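Local coordinates for PTS system, lactose-specific IIBC components (Streptococcus pneumoniae, PDB 3NBM), which is the lactose-specific IIB domain of a phosphotransferase system, and probably takes a phosphoryl group from its IIA partner and passes it to lactose during uptake, at residues 24-29 / 35-40; 5-10 / 101-106; 55-60 / 68-73. One frame throughout, in Å; residues are numbered along the deposited sequence. Where two conformers were deposited one is given.

Contact 1: residues 24-29 / 35-40; sequences NAINEG and VRVIAN
The side-chain amide of Asn27 pairs with the backbone of Ala39 through both of its ends, much as a neighbouring strand would. Ala39 N donates to Asn27 OD1 over 2.9 Å, with an N-H...O angle of 161° and the donor tilted from the plane of the side-chain carbonyl. In return Asn27 ND2 donates to Ala39 O, also over 2.9 Å; here the nitrogen lies in the carbonyl plane of Ala39, on a lone pair. Asn27 CG stands anti to its own carbonyl carbon (chi1 -72°), which turns the amide from the flank of the helix to the strand. Two bonds to one residue fix the rotation of the amide, and Ile38 CD1 lies 3.6 Å from Asn27 OD1. Strand 37-43 is outermost in the parallel sheet and bonds to strand 7-13 on its other edge, through the backbone of Ile38 and Asn40. Helix 18-33 connects these two strands in a beta-alpha-beta unit; the axis of 24-29 runs nearly antiparallel to that of 37-40, at 163°, 7.3 Å away at closest. Beside the amide pair, Ile26 CG2 sits 3.8 Å from Val37 CG1 and equally near Ala39 CB, the Ile26 and Val37 side chains crossing at about a right angle. The Ala39 methyl meets Ile26 CB, at 3.9 Å, while beyond this segment Ile26 packs on Ala99 and Val103 of helix 96-105.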
loop_
_atom_site.group_PDB
_atom_site.type_symbol
_atom_site.label_atom_id
_atom_site.label_comp_id
_atom_site.label_asym_id
_atom_site.label_seq_id
_atom_site.Cartn_x
_atom_site.Cartn_y
_atom_site.Cartn_z
ATOM N N ASN A 24 -5.957 0.724 7.182
ATOM C CA ASN A 24 -6.767 0.167 8.255
ATOM C C ASN A 24 -7.331 -1.207 7.913
ATOM O O ASN A 24 -7.325 -2.114 8.752
ATOM C CB ASN A 24 -7.945 1.072 8.601
ATOM C CG ASN A 24 -7.518 2.372 9.259
ATOM O OD1 ASN A 24 -6.418 2.493 9.794
ATOM N ND2 ASN A 24 -8.414 3.350 9.249
ATOM N N ALA A 25 -7.827 -1.370 6.689
ATOM C CA ALA A 25 -8.380 -2.652 6.253
ATOM C C ALA A 25 -7.298 -3.734 6.257
ATOM O O ALA A 25 -7.542 -4.858 6.706
ATOM C CB ALA A 25 -9.057 -2.512 4.872
ATOM N N ILE A 26 -6.113 -3.404 5.750
ATOM C CA ILE A 26 -5.015 -4.359 5.720
ATOM C C ILE A 26 -4.666 -4.780 7.141
ATOM O O ILE A 26 -4.506 -5.975 7.434
ATOM C CB ILE A 26 -3.771 -3.758 5.040
ATOM C CG1 ILE A 26 -4.019 -3.537 3.545
ATOM C CG2 ILE A 26 -2.536 -4.656 5.314
ATOM C CD1 ILE A 26 -2.991 -2.636 2.869
ATOM N N ASN A 27 -4.534 -3.799 8.027
ATOM C CA ASN A 27 -4.180 -4.088 9.410
ATOM C C ASN A 27 -5.236 -4.916 10.124
ATOM O O ASN A 27 -4.900 -5.807 10.901
ATOM C CB ASN A 27 -3.893 -2.809 10.200
ATOM C CG ASN A 27 -2.594 -2.166 9.800
ATOM O OD1 ASN A 27 -1.666 -2.861 9.389
ATOM N ND2 ASN A 27 -2.491 -0.844 9.974
ATOM N N GLU A 28 -6.510 -4.630 9.883
ATOM C CA GLU A 28 -7.561 -5.418 10.507
ATOM C C GLU A 28 -7.494 -6.850 9.958
ATOM O O GLU A 28 -7.650 -7.826 10.712
ATOM C CB GLU A 28 -8.930 -4.777 10.249
ATOM C CG GLU A 28 -10.126 -5.561 10.859
ATOM C CD GLU A 28 -11.513 -4.867 10.723
ATOM O OE1 GLU A 28 -11.605 -3.693 10.264
ATOM O OE2 GLU A 28 -12.516 -5.524 11.124
ATOM N N GLY A 29 -7.306 -7.002 8.655
ATOM C CA GLY A 29 -7.223 -8.341 8.092
ATOM C C GLY A 29 -6.013 -9.083 8.638
ATOM O O GLY A 29 -6.088 -10.255 9.005
ATOM N N VAL A 35 -1.392 -12.768 10.660
ATOM C CA VAL A 35 -0.305 -12.766 9.683
ATOM C C VAL A 35 0.587 -11.540 9.962
ATOM O O VAL A 35 0.097 -10.485 10.445
ATOM C CB VAL A 35 -0.883 -12.759 8.241
ATOM C CG1 VAL A 35 0.211 -12.628 7.189
ATOM C CG2 VAL A 35 -1.673 -14.038 7.979
ATOM N N ARG A 36 1.876 -11.658 9.675
ATOM C CA ARG A 36 2.840 -10.620 10.030
ATOM C C ARG A 36 2.961 -9.549 8.946
ATOM O O ARG A 36 3.829 -9.602 8.084
ATOM C CB ARG A 36 4.187 -11.228 10.369
ATOM C CG ARG A 36 4.111 -12.193 11.567
ATOM C CD ARG A 36 5.424 -12.905 11.849
ATOM N NE ARG A 36 5.814 -13.802 10.765
ATOM C CZ ARG A 36 5.358 -15.047 10.606
ATOM N NH1 ARG A 36 4.492 -15.572 11.466
ATOM N NH2 ARG A 36 5.771 -15.769 9.575
ATOM N N VAL A 37 2.049 -8.589 9.018
ATOM C CA VAL A 37 1.959 -7.458 8.110
ATOM C C VAL A 37 1.564 -6.234 8.900
ATOM O O VAL A 37 0.691 -6.310 9.782
ATOM C CB VAL A 37 0.879 -7.671 7.007
ATOM C CG1 VAL A 37 0.764 -6.447 6.143
ATOM C CG2 VAL A 37 1.138 -8.909 6.155
ATOM N N ILE A 38 2.224 -5.111 8.608
ATOM C CA ILE A 38 1.776 -3.796 9.078
ATOM C C ILE A 38 1.682 -2.854 7.874
ATOM O O ILE A 38 2.564 -2.843 7.022
ATOM C CB ILE A 38 2.735 -3.195 10.151
ATOM C CG1 ILE A 38 2.277 -1.830 10.648
ATOM C CG2 ILE A 38 4.169 -3.084 9.634
ATOM C CD1 ILE A 38 1.116 -1.858 11.436
ATOM N N ALA A 39 0.599 -2.091 7.840
ATOM C CA ALA A 39 0.387 -1.051 6.843
ATOM C C ALA A 39 0.323 0.319 7.473
ATOM O O ALA A 39 -0.379 0.523 8.472
ATOM C CB ALA A 39 -0.890 -1.307 6.058
ATOM N N ASN A 40 1.006 1.259 6.843
ATOM C CA ASN A 40 0.896 2.674 7.161
ATOM C C ASN A 40 0.353 3.423 5.989
ATOM O O ASN A 40 0.322 2.902 4.869
ATOM C CB ASN A 40 2.244 3.249 7.577
ATOM C CG ASN A 40 2.746 2.658 8.831
ATOM O OD1 ASN A 40 3.744 1.973 8.825
ATOM N ND2 ASN A 40 2.018 2.896 9.933
#

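Contact 2: residues 5-10 / 101-106; sequences KELKVL and QFVLEH
Val103 presents one methyl, CG1, to two strand side chains, Leu7 and Val9, and the three residues bury most of the surface in this contact. Leu7 CD2 approaches to 3.5 Å from Val103 CG1, a tight spot for two methyl groups, and the two side chains run alongside, pointing opposite ways. Val9 CG2 reaches the same methyl at 3.8 Å, its side chain set obliquely. Val103 CG1 is anti to the backbone N (chi1 163°), a torsion that points this branch at the sheet, where it faces both strand residues. Leu7 and Val9, two apart on a strand of the parallel alpha/beta sheet, face the same side, and helix 96-105 lies across that side: the axis of 101-105 passes 10.8 Å from that of 7-10, with directions 110° apart. Leu104 adds a looser touch, its CD2 4.2 Å from Leu7 CD2. Val103 rests on Leu56 of the adjoining strand, extending the packing across the sheet. Where the helix ends, His106 ND1 donates to Phe102 O over 2.8 Å, the acceptor almost in the imidazole plane. That bond helps to set the ring's rotation, and His106 CE1 stands 3.4 Å above the Phe102 ring plane, near its margin.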
loop_
_atom_site.group_PDB
_atom_site.type_symbol
_atom_site.label_atom_id
_atom_site.label_comp_id
_atom_site.label_asym_id
_atom_site.label_seq_id
_atom_site.Cartn_x
_atom_site.Cartn_y
_atom_site.Cartn_z
ATOM N N LYS A 5 10.873 -11.575 9.098
ATOM C CA LYS A 5 10.514 -10.138 9.252
ATOM C C LYS A 5 9.038 -9.901 8.915
ATOM O O LYS A 5 8.461 -10.538 8.031
ATOM C CB LYS A 5 11.384 -9.224 8.355
ATOM N N GLU A 6 8.440 -8.963 9.628
ATOM C CA GLU A 6 7.105 -8.482 9.305
ATOM C C GLU A 6 7.114 -7.735 7.977
ATOM O O GLU A 6 7.990 -6.925 7.750
ATOM C CB GLU A 6 6.634 -7.569 10.425
ATOM C CG GLU A 6 5.232 -7.041 10.242
ATOM C CD GLU A 6 4.770 -6.259 11.432
ATOM O OE1 GLU A 6 5.466 -5.319 11.832
ATOM O OE2 GLU A 6 3.647 -6.505 11.901
ATOM N N LEU A 7 6.144 -8.019 7.124
ATOM C CA LEU A 7 5.965 -7.304 5.871
ATOM C C LEU A 7 5.483 -5.875 6.141
ATOM O O LEU A 7 4.514 -5.675 6.874
ATOM C CB LEU A 7 4.957 -8.045 4.996
ATOM C CG LEU A 7 4.837 -7.525 3.567
ATOM C CD1 LEU A 7 6.118 -7.818 2.766
ATOM C CD2 LEU A 7 3.625 -8.155 2.871
ATOM N N LYS A 8 6.173 -4.897 5.567
ATOM C CA LYS A 8 5.871 -3.477 5.802
ATOM C C LYS A 8 5.269 -2.889 4.518
ATOM O O LYS A 8 5.903 -2.916 3.457
ATOM C CB LYS A 8 7.131 -2.706 6.180
ATOM C CG LYS A 8 7.951 -3.297 7.314
ATOM C CD LYS A 8 7.296 -3.288 8.624
ATOM C CE LYS A 8 8.280 -3.703 9.749
ATOM N NZ LYS A 8 7.679 -3.731 11.135
ATOM N N VAL A 9 4.047 -2.369 4.644
ATOM C CA VAL A 9 3.279 -1.828 3.531
ATOM C C VAL A 9 3.012 -0.336 3.774
ATOM O O VAL A 9 2.627 0.054 4.866
ATOM C CB VAL A 9 1.940 -2.563 3.370
ATOM C CG1 VAL A 9 1.171 -2.043 2.152
ATOM C CG2 VAL A 9 2.178 -4.077 3.288
ATOM N N LEU A 10 3.225 0.473 2.743
ATOM C CA LEU A 10 2.884 1.896 2.766
ATOM C C LEU A 10 1.858 2.185 1.688
ATOM O O LEU A 10 2.073 1.842 0.527
ATOM C CB LEU A 10 4.137 2.745 2.555
ATOM C CG LEU A 10 3.941 4.272 2.553
ATOM C CD1 LEU A 10 3.455 4.781 3.905
ATOM C CD2 LEU A 10 5.267 4.939 2.184
ATOM N N GLN A 101 -5.402 -10.253 1.439
ATOM C CA GLN A 101 -5.082 -11.107 0.295
ATOM C C GLN A 101 -4.409 -10.324 -0.837
ATOM O O GLN A 101 -3.459 -10.793 -1.434
ATOM C CB GLN A 101 -6.335 -11.795 -0.198
ATOM C CG GLN A 101 -6.129 -12.722 -1.314
ATOM C CD GLN A 101 -7.455 -13.190 -1.852
ATOM O OE1 GLN A 101 -8.297 -12.383 -2.341
ATOM N NE2 GLN A 101 -7.673 -14.495 -1.765
ATOM N N PHE A 102 -4.882 -9.116 -1.082
ATOM C CA PHE A 102 -4.292 -8.250 -2.085
ATOM C C PHE A 102 -2.813 -7.976 -1.779
ATOM O O PHE A 102 -1.971 -8.041 -2.660
ATOM C CB PHE A 102 -5.082 -6.941 -2.153
ATOM C CG PHE A 102 -4.548 -5.951 -3.145
ATOM C CD1 PHE A 102 -4.991 -5.952 -4.460
ATOM C CD2 PHE A 102 -3.634 -4.988 -2.761
ATOM C CE1 PHE A 102 -4.510 -5.018 -5.360
ATOM C CE2 PHE A 102 -3.170 -4.069 -3.671
ATOM C CZ PHE A 102 -3.627 -4.085 -4.955
ATOM N N VAL A 103 -2.513 -7.645 -0.525
ATOM C CA VAL A 103 -1.129 -7.393 -0.130
ATOM C C VAL A 103 -0.260 -8.618 -0.419
ATOM O O VAL A 103 0.775 -8.534 -1.083
ATOM C CB VAL A 103 -1.047 -6.992 1.357
ATOM C CG1 VAL A 103 0.392 -7.138 1.879
ATOM C CG2 VAL A 103 -1.600 -5.581 1.562
ATOM N N LEU A 104 -0.687 -9.779 0.067
ATOM C CA LEU A 104 0.150 -10.959 -0.062
ATOM C C LEU A 104 0.275 -11.399 -1.524
ATOM O O LEU A 104 1.332 -11.899 -1.925
ATOM C CB LEU A 104 -0.325 -12.073 0.902
ATOM C CG LEU A 104 -0.038 -11.721 2.386
ATOM C CD1 LEU A 104 -0.813 -12.568 3.358
ATOM C CD2 LEU A 104 1.475 -11.807 2.668
ATOM N N GLU A 105 -0.777 -11.227 -2.321
ATOM C CA GLU A 105 -0.672 -11.629 -3.716
ATOM C C GLU A 105 0.295 -10.721 -4.477
ATOM O O GLU A 105 0.832 -11.145 -5.504
ATOM C CB GLU A 105 -2.052 -11.739 -4.389
ATOM C CG GLU A 105 -2.816 -12.959 -3.916
ATOM C CD GLU A 105 -4.271 -13.037 -4.345
ATOM O OE1 GLU A 105 -4.801 -12.087 -4.964
ATOM O OE2 GLU A 105 -4.874 -14.092 -4.043
ATOM N N HIS A 106 0.573 -9.529 -3.944
ATOM C CA HIS A 106 1.551 -8.619 -4.520
ATOM C C HIS A 106 2.901 -8.613 -3.834
ATOM O O HIS A 106 3.732 -7.744 -4.109
ATOM C CB HIS A 106 0.973 -7.208 -4.565
ATOM C CG HIS A 106 -0.113 -7.064 -5.563
ATOM N ND1 HIS A 106 -1.425 -7.366 -5.281
ATOM C CD2 HIS A 106 -0.071 -6.740 -6.873
ATOM C CE1 HIS A 106 -2.152 -7.189 -6.370
ATOM N NE2 HIS A 106 -1.356 -6.806 -7.347
#

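Contact 3: residues 55-60 / 68-73; sequences DLIILA and REMKVD
Apolar packing joins Ile57 and Leu59 to Met70, which is present as selenomethionine, so that selenium takes the place of sulfur. The selenium is the hub: Met70 SE lies 3.7 Å from Ile57 CG2 and 3.8 Å from Leu59 CD2. Met70 CE, the terminal methyl, is a more distant neighbour of Ile57 CG2, at 4.2 Å. Ile57 meets the Met70 chain obliquely, whereas Leu59 and Met70 lie side by side with their ends reversed. Chain shape explains the reach. Met70 CG is anti to the backbone N (chi1 174°) and the next bond is also extended (chi2 155°), which spans much of the 9.2 Å between Ile57 CA and Met70 CA; the turn about the CG-SE bond (chi3 -95°) then carries CE off the line of the chain. Met70 was deposited in two conformers, and these distances hold for one of them.

Backbone hydrogen bonds shape the two sides separately, and none crosses between them. Within the helix, Val72 N donates to Arg68 O over 3.1 Å and Asp73 N to Glu69 O over 3.0 Å. The strand is bonded on both edges, Leu56 to Lys8 and Leu10, and Ile57 to Gln80.

Strand 56-59 and helix 67-74 open a beta-alpha-beta unit that continues into strand 80-83. Side chains alternate along the strand: Ile57 and Leu59 point to the helix, while Ile58 faces away and packs on Leu22 and Ile26 of helix 18-33. Leu12, Tyr44 and His47 also touch Met70.

With no hydrogen bond between the two segments, the contact probably rests mainly on shape and burial, and a long, flexible side chain can bridge helix and sheet; the second conformer leaves the exact contacts less certain.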
loop_
_atom_site.group_PDB
_atom_site.type_symbol
_atom_site.label_atom_id
_atom_site.label_comp_id
_atom_site.label_asym_id
_atom_site.label_seq_id
_atom_site.Cartn_x
_atom_site.Cartn_y
_atom_site.Cartn_z
ATOM N N ASP A 55 8.428 -2.673 2.129
ATOM C CA ASP A 55 8.551 -3.780 1.189
ATOM C C ASP A 55 7.606 -3.647 -0.005
ATOM O O ASP A 55 7.928 -4.067 -1.111
ATOM C CB ASP A 55 8.279 -5.088 1.903
ATOM C CG ASP A 55 9.196 -5.282 3.095
ATOM O OD1 ASP A 55 10.441 -5.246 2.897
ATOM O OD2 ASP A 55 8.692 -5.431 4.225
ATOM N N LEU A 56 6.418 -3.084 0.233
ATOM C CA LEU A 56 5.355 -2.921 -0.752
ATOM C C LEU A 56 4.774 -1.541 -0.576
ATOM O O LEU A 56 4.444 -1.165 0.539
ATOM C CB LEU A 56 4.249 -3.981 -0.544
ATOM C CG LEU A 56 3.000 -3.852 -1.432
ATOM C CD1 LEU A 56 3.308 -4.053 -2.914
ATOM C CD2 LEU A 56 1.904 -4.816 -0.950
ATOM N N ILE A 57 4.652 -0.793 -1.677
ATOM C CA ILE A 57 3.987 0.510 -1.669
ATOM C C ILE A 57 2.817 0.396 -2.615
ATOM O O ILE A 57 2.941 -0.044 -3.754
ATOM C CB ILE A 57 4.937 1.669 -2.049
ATOM C CG1 ILE A 57 6.158 1.641 -1.093
ATOM C CG2 ILE A 57 4.188 3.000 -1.997
ATOM C CD1 ILE A 57 7.212 2.643 -1.359
ATOM N N ILE A 58 1.658 0.807 -2.115
ATOM C CA ILE A 58 0.405 0.798 -2.869
ATOM C C ILE A 58 -0.061 2.244 -3.098
ATOM O O ILE A 58 -0.205 3.018 -2.160
ATOM C CB ILE A 58 -0.729 0.058 -2.080
ATOM C CG1 ILE A 58 -0.320 -1.390 -1.745
ATOM C CG2 ILE A 58 -2.062 0.110 -2.877
ATOM C CD1 ILE A 58 -1.205 -2.091 -0.729
ATOM N N LEU A 59 -0.238 2.590 -4.366
ATOM C CA LEU A 59 -0.752 3.892 -4.758
ATOM C C LEU A 59 -2.279 3.835 -4.776
ATOM O O LEU A 59 -2.869 2.992 -5.462
ATOM C CB LEU A 59 -0.206 4.298 -6.149
ATOM C CG LEU A 59 1.300 4.487 -6.220
ATOM C CD1 LEU A 59 1.728 4.659 -7.691
ATOM C CD2 LEU A 59 1.716 5.687 -5.405
ATOM N N ALA A 60 -2.914 4.756 -4.043
ATOM C CA ALA A 60 -4.357 4.946 -4.116
ATOM C C ALA A 60 -4.720 5.510 -5.499
ATOM O O ALA A 60 -3.846 6.030 -6.224
ATOM C CB ALA A 60 -4.823 5.875 -3.037
ATOM N N ARG A 68 4.789 5.181 -12.864
ATOM C CA ARG A 68 6.039 4.956 -13.589
ATOM C C ARG A 68 7.222 5.551 -12.857
ATOM O O ARG A 68 8.279 4.905 -12.747
ATOM C CB ARG A 68 5.940 5.538 -15.012
ATOM N N GLU A 69 7.092 6.785 -12.381
ATOM C CA GLU A 69 8.215 7.402 -11.715
ATOM C C GLU A 69 8.521 6.698 -10.398
ATOM O O GLU A 69 9.687 6.535 -10.057
ATOM C CB GLU A 69 8.062 8.919 -11.569
ATOM C CG GLU A 69 7.062 9.364 -10.612
ATOM C CD GLU A 69 6.617 10.814 -10.857
ATOM O OE1 GLU A 69 6.018 11.077 -11.879
ATOM O OE2 GLU A 69 6.849 11.666 -10.012
HETATM N N MSE A 70 7.493 6.273 -9.666
HETATM C CA MSE A 70 7.722 5.538 -8.460
HETATM C C MSE A 70 8.409 4.187 -8.739
HETATM O O MSE A 70 9.286 3.786 -7.969
HETATM C CB MSE A 70 6.420 5.350 -7.714
HETATM C CG MSE A 70 6.622 4.481 -6.554
HETATM SE SE MSE A 70 5.391 4.693 -5.114
HETATM C CE MSE A 70 6.391 5.870 -4.104
ATOM N N LYS A 71 8.055 3.532 -9.850
ATOM C CA LYS A 71 8.765 2.282 -10.210
ATOM C C LYS A 71 10.236 2.535 -10.421
ATOM O O LYS A 71 11.082 1.726 -10.008
ATOM C CB LYS A 71 8.220 1.590 -11.457
ATOM C CG LYS A 71 6.913 0.897 -11.241
ATOM C CD LYS A 71 7.063 -0.436 -10.545
ATOM C CE LYS A 71 7.701 -1.505 -11.444
ATOM N NZ LYS A 71 8.160 -2.668 -10.613
ATOM N N VAL A 72 10.594 3.658 -11.056
ATOM C CA VAL A 72 12.006 3.977 -11.222
ATOM C C VAL A 72 12.650 4.204 -9.860
ATOM O O VAL A 72 13.712 3.661 -9.576
ATOM C CB VAL A 72 12.225 5.166 -12.188
ATOM C CG1 VAL A 72 13.717 5.501 -12.261
ATOM C CG2 VAL A 72 11.721 4.828 -13.566
ATOM N N ASP A 73 11.995 4.949 -8.983
ATOM C CA ASP A 73 12.521 5.187 -7.619
ATOM C C ASP A 73 12.689 3.888 -6.838
ATOM O O ASP A 73 13.664 3.745 -6.040
ATOM C CB ASP A 73 11.595 6.112 -6.853
ATOM C CG ASP A 73 11.568 7.504 -7.411
ATOM O OD1 ASP A 73 12.540 7.887 -8.093
ATOM O OD2 ASP A 73 10.591 8.242 -7.137
#

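Overall arrangement
The three contacts sample both faces of one parallel sheet. Contacts 1 and 2 share a face and are neighbours, their centres 8 Å apart; strands 37-43 and 7-13 join them through probable hydrogen bonds, Asn40 N to Val9 O and Val9 N to Ile38 O, both 2.8 Å. Contact 3 lies on the other face, with its centre about 18 Å from that of contact 1 and 14 Å from that of contact 2. Leu10 O and Ile58 N, 2.9 Å apart, tie its strand to that of contact 2, while Ile26 CD1 of contact 1 meets Ile58 CD1, on the strand of contact 3, at 4.1 Å. By family resemblance, the phosphorylation loop probably follows strand 7-13, leading into helix 18-33.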